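Local coordinates for putative aspartyl-tRNA synthetase (Leishmania major, PDB 6OD8), which probably attaches L-aspartate to tRNA(Asp) at the expense of ATP, as a class II aminoacyl-tRNA synthetase, at residues Y324-F335 with N471-I482; L90-T98 with A105-S113. One frame throughout, in Å; residues are numbered along the deposited sequence.

Contact 1 (Y324-F335 with N471-I482); sequences YYEVLDVAESLF and NSYDMFIRGEEI. With EDO (1,2-ethanediol), chain H.
The ring of Y473 rises from its strand as the main bump of this interface, and L328 closes over it: the methyl CD1 sits 3.7 Å from the ring centroid and 7° off the normal, a CH-pi contact over the face. CG of Y473 lies between its backbone N and carbonyl carbon (chi1 67°), which stands the ring up toward the helix and sets the hydroxyl among small groups, with OH 3.4 Å from A331 CB and V327 CG1 slightly farther. At one end of the row the flat face of Y324 lies over the backbone joining N471 to S472, and CD2 comes 3.4 Å from N471 CB; the ring edge is turned to Y473. The hydroxyl of Y324 is hydrogen-bonded to D449 of strand 445-449. Helix 325-342 here packs on the face of the large, mainly antiparallel sheet of a class II synthetase catalytic domain, nearly parallel to strand 472-477: the axes of the short segments are 16° and 9.5 Å apart. The short side chain of A331 makes a hollow for the end of M475, whose methyl CE reaches within 3.6 Å of A331 CB and also touches L328 and the CG of E332. The sulfur of the same methionine turns to F335, SD standing 3.5 Å from CE2 in an oblique Met-aromatic contact. F335 then lies against I477, the first residue of a type I' turn, and I482, two residues past its end. Between the two segments no hydrogen bond crosses; D329 and E332 form salt bridges with R401, and D329 also bonds Y68 of the second subunit.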
loop_
_atom_site.group_PDB
_atom_site.type_symbol
_atom_site.label_atom_id
_atom_site.label_comp_id
_atom_site.label_asym_id
_atom_site.label_seq_id
_atom_site.Cartn_x
_atom_site.Cartn_y
_atom_site.Cartn_z
ATOM N N TYR A 324 -6.856 -21.799 -14.113
ATOM C CA TYR A 324 -6.136 -20.544 -13.987
ATOM C C TYR A 324 -6.734 -19.426 -14.828
ATOM O O TYR A 324 -6.362 -18.271 -14.608
ATOM C CB TYR A 324 -4.657 -20.723 -14.351
ATOM C CG TYR A 324 -4.383 -20.859 -15.831
ATOM C CD1 TYR A 324 -3.990 -19.755 -16.588
ATOM C CD2 TYR A 324 -4.498 -22.093 -16.473
ATOM C CE1 TYR A 324 -3.725 -19.867 -17.937
ATOM C CE2 TYR A 324 -4.236 -22.216 -17.818
ATOM C CZ TYR A 324 -3.850 -21.109 -18.548
ATOM O OH TYR A 324 -3.580 -21.243 -19.894
ATOM N N TYR A 325 -7.636 -19.716 -15.784
ATOM C CA TYR A 325 -8.356 -18.629 -16.440
ATOM C C TYR A 325 -9.157 -17.797 -15.442
ATOM O O TYR A 325 -9.500 -16.654 -15.751
ATOM C CB TYR A 325 -9.304 -19.152 -17.537
ATOM C CG TYR A 325 -8.588 -19.642 -18.783
ATOM C CD1 TYR A 325 -9.240 -20.438 -19.716
ATOM C CD2 TYR A 325 -7.249 -19.313 -19.020
ATOM C CE1 TYR A 325 -8.574 -20.903 -20.843
ATOM C CE2 TYR A 325 -6.578 -19.766 -20.160
ATOM C CZ TYR A 325 -7.253 -20.562 -21.062
ATOM O OH TYR A 325 -6.610 -21.016 -22.194
ATOM N N GLU A 326 -9.464 -18.340 -14.254
ATOM C CA GLU A 326 -10.102 -17.527 -13.224
ATOM C C GLU A 326 -9.175 -16.409 -12.759
ATOM O O GLU A 326 -9.633 -15.297 -12.452
ATOM C CB GLU A 326 -10.511 -18.410 -12.045
ATOM C CG GLU A 326 -11.518 -19.470 -12.450
ATOM C CD GLU A 326 -11.714 -20.530 -11.376
ATOM O OE1 GLU A 326 -11.740 -20.176 -10.177
ATOM O OE2 GLU A 326 -11.853 -21.706 -11.746
ATOM N N VAL A 327 -7.869 -16.707 -12.681
ATOM C CA VAL A 327 -6.846 -15.708 -12.367
ATOM C C VAL A 327 -6.723 -14.691 -13.490
ATOM O O VAL A 327 -6.681 -13.475 -13.260
ATOM C CB VAL A 327 -5.491 -16.390 -12.112
ATOM C CG1 VAL A 327 -4.410 -15.313 -11.843
ATOM C CG2 VAL A 327 -5.595 -17.376 -10.955
ATOM N N LEU A 328 -6.642 -15.180 -14.726
ATOM C CA LEU A 328 -6.535 -14.308 -15.877
ATOM C C LEU A 328 -7.773 -13.426 -16.020
ATOM O O LEU A 328 -7.664 -12.250 -16.390
ATOM C CB LEU A 328 -6.304 -15.180 -17.127
ATOM C CG LEU A 328 -6.278 -14.465 -18.464
ATOM C CD1 LEU A 328 -5.141 -13.430 -18.454
ATOM C CD2 LEU A 328 -6.086 -15.511 -19.577
ATOM N N ASP A 329 -8.956 -13.970 -15.717
ATOM C CA ASP A 329 -10.174 -13.162 -15.715
ATOM C C ASP A 329 -10.037 -11.965 -14.773
ATOM O O ASP A 329 -10.397 -10.833 -15.128
ATOM C CB ASP A 329 -11.382 -14.015 -15.302
ATOM C CG ASP A 329 -11.832 -15.004 -16.371
ATOM O OD1 ASP A 329 -11.360 -14.946 -17.526
ATOM O OD2 ASP A 329 -12.672 -15.875 -16.033
ATOM N N VAL A 330 -9.535 -12.201 -13.553
ATOM C CA VAL A 330 -9.361 -11.115 -12.586
ATOM C C VAL A 330 -8.317 -10.122 -13.076
ATOM O O VAL A 330 -8.524 -8.911 -13.028
ATOM C CB VAL A 330 -9.003 -11.685 -11.198
ATOM C CG1 VAL A 330 -8.414 -10.614 -10.276
ATOM C CG2 VAL A 330 -10.279 -12.298 -10.562
ATOM N N ALA A 331 -7.185 -10.628 -13.568
ATOM C CA ALA A 331 -6.096 -9.761 -14.026
ATOM C C ALA A 331 -6.545 -8.849 -15.164
ATOM O O ALA A 331 -6.189 -7.667 -15.198
ATOM C CB ALA A 331 -4.909 -10.627 -14.460
ATOM N N GLU A 332 -7.318 -9.384 -16.119
ATOM C CA GLU A 332 -7.781 -8.551 -17.229
ATOM C C GLU A 332 -8.785 -7.508 -16.758
ATOM O O GLU A 332 -8.769 -6.359 -17.230
ATOM C CB GLU A 332 -8.412 -9.417 -18.321
ATOM C CG GLU A 332 -7.411 -10.208 -19.131
ATOM C CD GLU A 332 -8.087 -11.155 -20.110
ATOM O OE1 GLU A 332 -9.311 -11.371 -19.969
ATOM O OE2 GLU A 332 -7.405 -11.683 -21.018
ATOM N N SER A 333 -9.717 -7.908 -15.898
ATOM C CA SER A 333 -10.678 -6.946 -15.374
ATOM C C SER A 333 -9.965 -5.878 -14.555
ATOM O O SER A 333 -10.351 -4.702 -14.583
ATOM C CB SER A 333 -11.732 -7.656 -14.518
ATOM O OG SER A 333 -12.468 -8.594 -15.288
ATOM N N LEU A 334 -8.912 -6.280 -13.832
ATOM C CA LEU A 334 -8.133 -5.331 -13.034
ATOM C C LEU A 334 -7.450 -4.304 -13.928
ATOM O O LEU A 334 -7.493 -3.094 -13.664
ATOM C CB LEU A 334 -7.094 -6.095 -12.195
ATOM C CG LEU A 334 -5.952 -5.297 -11.588
ATOM C CD1 LEU A 334 -6.498 -4.385 -10.499
ATOM C CD2 LEU A 334 -4.874 -6.216 -11.002
ATOM N N PHE A 335 -6.802 -4.768 -14.994
ATOM C CA PHE A 335 -6.140 -3.813 -15.879
ATOM C C PHE A 335 -7.164 -2.935 -16.588
ATOM O O PHE A 335 -6.929 -1.740 -16.762
ATOM C CB PHE A 335 -5.232 -4.545 -16.888
ATOM C CG PHE A 335 -3.814 -4.777 -16.389
ATOM C CD1 PHE A 335 -2.865 -3.764 -16.456
ATOM C CD2 PHE A 335 -3.441 -5.997 -15.863
ATOM C CE1 PHE A 335 -1.568 -3.964 -15.990
ATOM C CE2 PHE A 335 -2.143 -6.210 -15.401
ATOM C CZ PHE A 335 -1.206 -5.198 -15.478
ATOM N N ASN A 471 0.236 -24.043 -17.106
ATOM C CA ASN A 471 -0.987 -23.293 -16.864
ATOM C C ASN A 471 -0.600 -21.873 -16.464
ATOM O O ASN A 471 -0.735 -21.468 -15.311
ATOM C CB ASN A 471 -1.796 -23.961 -15.761
ATOM C CG ASN A 471 -2.330 -25.309 -16.168
ATOM O OD1 ASN A 471 -2.494 -25.577 -17.355
ATOM N ND2 ASN A 471 -2.622 -26.163 -15.182
ATOM N N SER A 472 -0.125 -21.109 -17.449
ATOM C CA SER A 472 0.467 -19.805 -17.153
ATOM C C SER A 472 0.297 -18.881 -18.352
ATOM O O SER A 472 0.048 -19.334 -19.466
ATOM C CB SER A 472 1.951 -19.943 -16.815
ATOM O OG SER A 472 2.683 -20.342 -17.954
ATOM N N TYR A 473 0.455 -17.577 -18.117
ATOM C CA TYR A 473 0.357 -16.602 -19.201
ATOM C C TYR A 473 1.268 -15.419 -18.887
ATOM O O TYR A 473 1.651 -15.187 -17.735
ATOM C CB TYR A 473 -1.099 -16.120 -19.403
ATOM C CG TYR A 473 -1.567 -15.329 -18.207
ATOM C CD1 TYR A 473 -1.294 -13.960 -18.096
ATOM C CD2 TYR A 473 -2.222 -15.959 -17.153
ATOM C CE1 TYR A 473 -1.668 -13.233 -16.963
ATOM C CE2 TYR A 473 -2.613 -15.244 -16.015
ATOM C CZ TYR A 473 -2.333 -13.888 -15.926
ATOM O OH TYR A 473 -2.711 -13.198 -14.797
ATOM N N ASP A 474 1.582 -14.645 -19.925
ATOM C CA ASP A 474 2.217 -13.342 -19.780
ATOM C C ASP A 474 1.295 -12.287 -20.378
ATOM O O ASP A 474 0.611 -12.543 -21.371
ATOM C CB ASP A 474 3.564 -13.262 -20.521
ATOM C CG ASP A 474 4.750 -13.721 -19.684
ATOM O OD1 ASP A 474 4.555 -14.300 -18.593
ATOM O OD2 ASP A 474 5.894 -13.504 -20.151
ATOM N N MET A 475 1.307 -11.098 -19.785
ATOM C CA MET A 475 0.686 -9.912 -20.357
ATOM C C MET A 475 1.735 -8.936 -20.858
ATOM O O MET A 475 2.784 -8.747 -20.239
ATOM C CB MET A 475 -0.185 -9.160 -19.345
ATOM C CG MET A 475 -1.292 -9.976 -18.764
ATOM S SD MET A 475 -2.233 -9.000 -17.556
ATOM C CE MET A 475 -3.859 -9.721 -17.778
ATOM N N PHE A 476 1.400 -8.256 -21.950
ATOM C CA PHE A 476 2.308 -7.338 -22.615
ATOM C C PHE A 476 1.629 -5.985 -22.793
ATOM O O PHE A 476 0.449 -5.908 -23.162
ATOM C CB PHE A 476 2.749 -7.888 -23.988
ATOM C CG PHE A 476 3.493 -9.204 -23.907
ATOM C CD1 PHE A 476 4.880 -9.226 -23.847
ATOM C CD2 PHE A 476 2.805 -10.412 -23.885
ATOM C CE1 PHE A 476 5.572 -10.426 -23.749
ATOM C CE2 PHE A 476 3.490 -11.624 -23.786
ATOM C CZ PHE A 476 4.878 -11.637 -23.739
ATOM N N ILE A 477 2.389 -4.923 -22.539
ATOM C CA ILE A 477 1.984 -3.556 -22.834
ATOM C C ILE A 477 3.029 -2.963 -23.762
ATOM O O ILE A 477 4.223 -2.971 -23.437
ATOM C CB ILE A 477 1.862 -2.694 -21.558
ATOM C CG1 ILE A 477 0.844 -3.285 -20.581
ATOM C CG2 ILE A 477 1.464 -1.273 -21.935
ATOM C CD1 ILE A 477 0.689 -2.447 -19.286
ATOM N N ARG A 478 2.581 -2.443 -24.907
ATOM C CA ARG A 478 3.478 -1.902 -25.928
ATOM C C ARG A 478 4.651 -2.843 -26.213
ATOM O O ARG A 478 5.803 -2.418 -26.319
ATOM C CB ARG A 478 3.981 -0.506 -25.531
ATOM C CG ARG A 478 2.897 0.522 -25.216
ATOM C CD ARG A 478 3.491 1.914 -25.199
ATOM N NE ARG A 478 2.594 2.893 -24.595
ATOM C CZ ARG A 478 1.718 3.634 -25.274
ATOM N NH1 ARG A 478 1.613 3.502 -26.585
ATOM N NH2 ARG A 478 0.951 4.519 -24.636
ATOM N N GLY A 479 4.360 -4.141 -26.337
ATOM C CA GLY A 479 5.374 -5.099 -26.745
ATOM C C GLY A 479 6.347 -5.522 -25.666
ATOM O O GLY A 479 7.381 -6.132 -25.983
ATOM N N GLU A 480 6.066 -5.214 -24.399
ATOM C CA GLU A 480 6.966 -5.552 -23.307
ATOM C C GLU A 480 6.181 -6.197 -22.179
ATOM O O GLU A 480 5.080 -5.746 -21.839
ATOM C CB GLU A 480 7.707 -4.302 -22.811
ATOM C CG GLU A 480 8.493 -3.652 -23.938
ATOM C CD GLU A 480 9.466 -2.593 -23.442
ATOM O OE1 GLU A 480 10.125 -2.812 -22.396
ATOM O OE2 GLU A 480 9.572 -1.548 -24.105
ATOM N N GLU A 481 6.771 -7.255 -21.609
ATOM C CA GLU A 481 6.127 -8.035 -20.564
ATOM C C GLU A 481 5.881 -7.171 -19.333
ATOM O O GLU A 481 6.781 -6.482 -18.852
ATOM C CB GLU A 481 7.011 -9.242 -20.209
ATOM C CG GLU A 481 6.374 -10.260 -19.269
ATOM C CD GLU A 481 6.712 -10.027 -17.794
ATOM O OE1 GLU A 481 7.629 -9.226 -17.496
ATOM O OE2 GLU A 481 6.053 -10.649 -16.932
ATOM N N ILE A 482 4.660 -7.208 -18.812
ATOM C CA ILE A 482 4.328 -6.447 -17.612
ATOM C C ILE A 482 3.874 -7.340 -16.454
ATOM O O ILE A 482 4.005 -6.938 -15.286
ATOM C CB ILE A 482 3.267 -5.363 -17.912
ATOM C CG1 ILE A 482 3.069 -4.419 -16.713
ATOM C CG2 ILE A 482 1.923 -5.995 -18.282
ATOM C CD1 ILE A 482 4.337 -3.629 -16.312
HETATM C C1 EDO H . -11.852 -9.507 -18.807
HETATM O O1 EDO H . -13.005 -8.690 -18.546
HETATM C C2 EDO H . -12.075 -10.945 -18.358
HETATM O O2 EDO H . -12.755 -10.957 -17.098
#

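Contact 2 (L90-T98 with A105-S113); sequences LIRARVSTT and AFMVLRDGS
R110 reaches back across the hairpin to S96, and its guanidinium lies against the side chain of R94. The R110 chain leaves with CG opposite the backbone N (chi1 -178°) and bends at its third torsion, so that NH1 donates to S96 OG at 3.0 Å, tilted somewhat from the guanidinium plane. CB of R94 sits over one face of that group, toward its rim, and R94 CD lies 3.5 Å from R110 NH2. The guanidinium planes are 16° apart, and both groups bind D286 of the second subunit, whose carboxylate probably offsets their like charge; E140 also holds each, R110 by its carboxylate and R94 by its carbonyl. The backbones of R94 and R110 themselves form a hydrogen-bonded pair with two bonds of 2.9 Å. S96, which like R94 loses much surface to the opposite strand, departs from regular strand geometry (psi -51°). Its N donates to V108 O at 2.8 Å, almost head-on, while V108 N turns to T97 O at 3.2 Å from above the carbonyl plane. On the face opposite R94 and R110, V95 meets M107 CE, 3.5 Å from CG1, and T98 lies alongside M107. With S96 and T97 both opposite V108, this is a classic beta bulge, in the hairpin of strands 88-100 and 104-111 of the OB-fold barrel, which binds the tRNA anticodon in aspartyl-tRNA synthetases.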
loop_
_atom_site.group_PDB
_atom_site.type_symbol
_atom_site.label_atom_id
_atom_site.label_comp_id
_atom_site.label_asym_id
_atom_site.label_seq_id
_atom_site.Cartn_x
_atom_site.Cartn_y
_atom_site.Cartn_z
ATOM N N LEU A 90 -4.372 36.297 0.012
ATOM C CA LEU A 90 -3.058 35.879 0.489
ATOM C C LEU A 90 -2.719 34.544 -0.148
ATOM O O LEU A 90 -3.441 33.567 0.049
ATOM C CB LEU A 90 -3.050 35.749 2.012
ATOM C CG LEU A 90 -1.763 35.206 2.628
ATOM C CD1 LEU A 90 -0.620 36.192 2.425
ATOM C CD2 LEU A 90 -1.993 34.923 4.101
ATOM N N ILE A 91 -1.618 34.506 -0.888
ATOM C CA ILE A 91 -1.185 33.303 -1.587
ATOM C C ILE A 91 0.246 32.991 -1.176
ATOM O O ILE A 91 1.072 33.896 -1.013
ATOM C CB ILE A 91 -1.288 33.480 -3.117
ATOM C CG1 ILE A 91 -2.692 33.950 -3.507
ATOM C CG2 ILE A 91 -0.958 32.181 -3.835
ATOM C CD1 ILE A 91 -2.700 34.927 -4.670
ATOM N N ARG A 92 0.540 31.699 -1.013
ATOM C CA ARG A 92 1.907 31.225 -0.843
ATOM C C ARG A 92 2.305 30.466 -2.104
ATOM O O ARG A 92 1.603 29.536 -2.514
ATOM C CB ARG A 92 2.016 30.331 0.394
ATOM C CG ARG A 92 3.423 29.866 0.680
ATOM C CD ARG A 92 3.476 29.263 2.071
ATOM N NE ARG A 92 3.187 30.289 3.085
ATOM C CZ ARG A 92 3.066 30.048 4.390
ATOM N NH1 ARG A 92 3.208 28.805 4.845
ATOM N NH2 ARG A 92 2.801 31.053 5.240
ATOM N N ALA A 93 3.414 30.864 -2.732
ATOM C CA ALA A 93 3.765 30.289 -4.021
ATOM C C ALA A 93 5.272 30.332 -4.239
ATOM O O ALA A 93 6.003 31.072 -3.571
ATOM C CB ALA A 93 3.059 31.038 -5.168
ATOM N N ARG A 94 5.702 29.542 -5.225
ATOM C CA ARG A 94 7.054 29.577 -5.773
ATOM C C ARG A 94 7.220 30.726 -6.753
ATOM O O ARG A 94 6.330 31.005 -7.555
ATOM C CB ARG A 94 7.360 28.270 -6.517
ATOM C CG ARG A 94 7.488 27.067 -5.626
ATOM C CD ARG A 94 8.935 26.763 -5.327
ATOM N NE ARG A 94 9.063 25.472 -4.647
ATOM C CZ ARG A 94 10.082 25.147 -3.857
ATOM N NH1 ARG A 94 11.066 26.007 -3.649
ATOM N NH2 ARG A 94 10.127 23.947 -3.296
ATOM N N VAL A 95 8.384 31.359 -6.718
ATOM C CA VAL A 95 8.760 32.360 -7.714
ATOM C C VAL A 95 9.382 31.603 -8.887
ATOM O O VAL A 95 10.519 31.139 -8.806
ATOM C CB VAL A 95 9.725 33.392 -7.133
ATOM C CG1 VAL A 95 10.136 34.400 -8.193
ATOM C CG2 VAL A 95 9.098 34.103 -5.907
ATOM N N SER A 96 8.633 31.464 -9.984
ATOM C CA SER A 96 9.195 30.806 -11.164
ATOM C C SER A 96 10.161 31.723 -11.891
ATOM O O SER A 96 11.268 31.311 -12.262
ATOM C CB SER A 96 8.091 30.376 -12.133
ATOM O OG SER A 96 7.404 29.237 -11.673
ATOM N N THR A 97 9.719 32.946 -12.175
ATOM C CA THR A 97 10.530 33.963 -12.815
ATOM C C THR A 97 10.225 35.293 -12.142
ATOM O O THR A 97 9.166 35.471 -11.527
ATOM C CB THR A 97 10.250 34.080 -14.319
ATOM O OG1 THR A 97 8.892 34.502 -14.508
ATOM C CG2 THR A 97 10.476 32.746 -15.031
ATOM N N THR A 98 11.155 36.232 -12.280
ATOM C CA THR A 98 10.906 37.575 -11.777
ATOM C C THR A 98 11.864 38.528 -12.465
ATOM O O THR A 98 13.023 38.183 -12.710
ATOM C CB THR A 98 11.059 37.658 -10.248
ATOM O OG1 THR A 98 10.712 38.981 -9.807
ATOM C CG2 THR A 98 12.492 37.334 -9.832
ATOM N N ALA A 105 7.471 45.635 -11.654
ATOM C CA ALA A 105 8.041 44.304 -11.505
ATOM C C ALA A 105 7.020 43.275 -11.968
ATOM O O ALA A 105 5.814 43.449 -11.777
ATOM C CB ALA A 105 8.447 44.013 -10.057
ATOM N N PHE A 106 7.517 42.199 -12.578
ATOM C CA PHE A 106 6.690 41.167 -13.186
ATOM C C PHE A 106 7.215 39.812 -12.759
ATOM O O PHE A 106 8.410 39.535 -12.906
ATOM C CB PHE A 106 6.699 41.253 -14.717
ATOM C CG PHE A 106 6.179 42.557 -15.248
ATOM C CD1 PHE A 106 4.844 42.698 -15.578
ATOM C CD2 PHE A 106 7.029 43.643 -15.412
ATOM C CE1 PHE A 106 4.365 43.890 -16.071
ATOM C CE2 PHE A 106 6.557 44.842 -15.903
ATOM C CZ PHE A 106 5.222 44.966 -16.231
ATOM N N MET A 107 6.316 38.969 -12.258
ATOM C CA MET A 107 6.669 37.652 -11.762
ATOM C C MET A 107 5.674 36.635 -12.298
ATOM O O MET A 107 4.533 36.959 -12.644
ATOM C CB MET A 107 6.663 37.594 -10.223
ATOM C CG MET A 107 7.345 38.764 -9.532
ATOM S SD MET A 107 7.186 38.679 -7.732
ATOM C CE MET A 107 8.179 37.238 -7.386
ATOM N N VAL A 108 6.118 35.392 -12.347
ATOM C CA VAL A 108 5.233 34.249 -12.513
ATOM C C VAL A 108 5.329 33.450 -11.229
ATOM O O VAL A 108 6.427 33.014 -10.853
ATOM C CB VAL A 108 5.602 33.375 -13.724
ATOM C CG1 VAL A 108 4.717 32.136 -13.723
ATOM C CG2 VAL A 108 5.457 34.156 -15.029
ATOM N N LEU A 109 4.192 33.283 -10.550
ATOM C CA LEU A 109 4.102 32.487 -9.332
ATOM C C LEU A 109 3.464 31.140 -9.654
ATOM O O LEU A 109 2.543 31.055 -10.476
ATOM C CB LEU A 109 3.296 33.211 -8.245
ATOM C CG LEU A 109 3.851 34.597 -7.885
ATOM C CD1 LEU A 109 3.030 35.279 -6.776
ATOM C CD2 LEU A 109 5.326 34.535 -7.519
ATOM N N ARG A 110 3.957 30.097 -8.988
ATOM C CA ARG A 110 3.689 28.710 -9.355
ATOM C C ARG A 110 3.402 27.876 -8.110
ATOM O O ARG A 110 4.003 28.092 -7.055
ATOM C CB ARG A 110 4.904 28.130 -10.088
ATOM C CG ARG A 110 4.775 26.728 -10.575
ATOM C CD ARG A 110 6.119 26.174 -11.041
ATOM N NE ARG A 110 6.874 25.538 -9.957
ATOM C CZ ARG A 110 8.070 25.934 -9.525
ATOM N NH1 ARG A 110 8.686 26.990 -10.067
ATOM N NH2 ARG A 110 8.649 25.275 -8.534
ATOM N N ASP A 111 2.496 26.909 -8.241
ATOM C CA ASP A 111 2.382 25.827 -7.262
ATOM C C ASP A 111 2.056 24.567 -8.056
ATOM O O ASP A 111 0.911 24.369 -8.484
ATOM C CB ASP A 111 1.331 26.128 -6.201
ATOM C CG ASP A 111 1.352 25.113 -5.067
ATOM O OD1 ASP A 111 2.124 24.132 -5.143
ATOM O OD2 ASP A 111 0.587 25.296 -4.105
ATOM N N GLY A 112 3.070 23.740 -8.281
ATOM C CA GLY A 112 2.885 22.567 -9.130
ATOM C C GLY A 112 2.455 22.989 -10.521
ATOM O O GLY A 112 3.075 23.853 -11.148
ATOM N N SER A 113 1.339 22.425 -10.988
ATOM C CA SER A 113 0.850 22.675 -12.342
ATOM C C SER A 113 0.112 24.002 -12.500
ATOM O O SER A 113 -0.239 24.361 -13.625
ATOM C CB SER A 113 -0.067 21.529 -12.784
ATOM O OG SER A 113 -1.116 21.330 -11.857
HETATM O O HOH W 1 -0.260 27.706 -3.356
HETATM O O HOH W 2 8.578 37.395 -14.910
#

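How the contacts relate
The two contacts lie in different domains, 45 Å apart between centres and about 21 Å between nearest atoms, on opposite sides of the chain's centre. Contact 2 belongs to the OB-fold domain, contact 1 to the class II catalytic domain whose sheet would carry the aspartylation site; no substrate lies at either contact, and the ethanediol on the helix of contact 1 probably comes from the crystallisation liquor. What they share is the dimer. D111 of contact 2 forms a salt bridge with R319 of the second subunit, whereas in contact 1 the backbone N of Y324 bonds S65 of that subunit, so both contacts border the dimer interface.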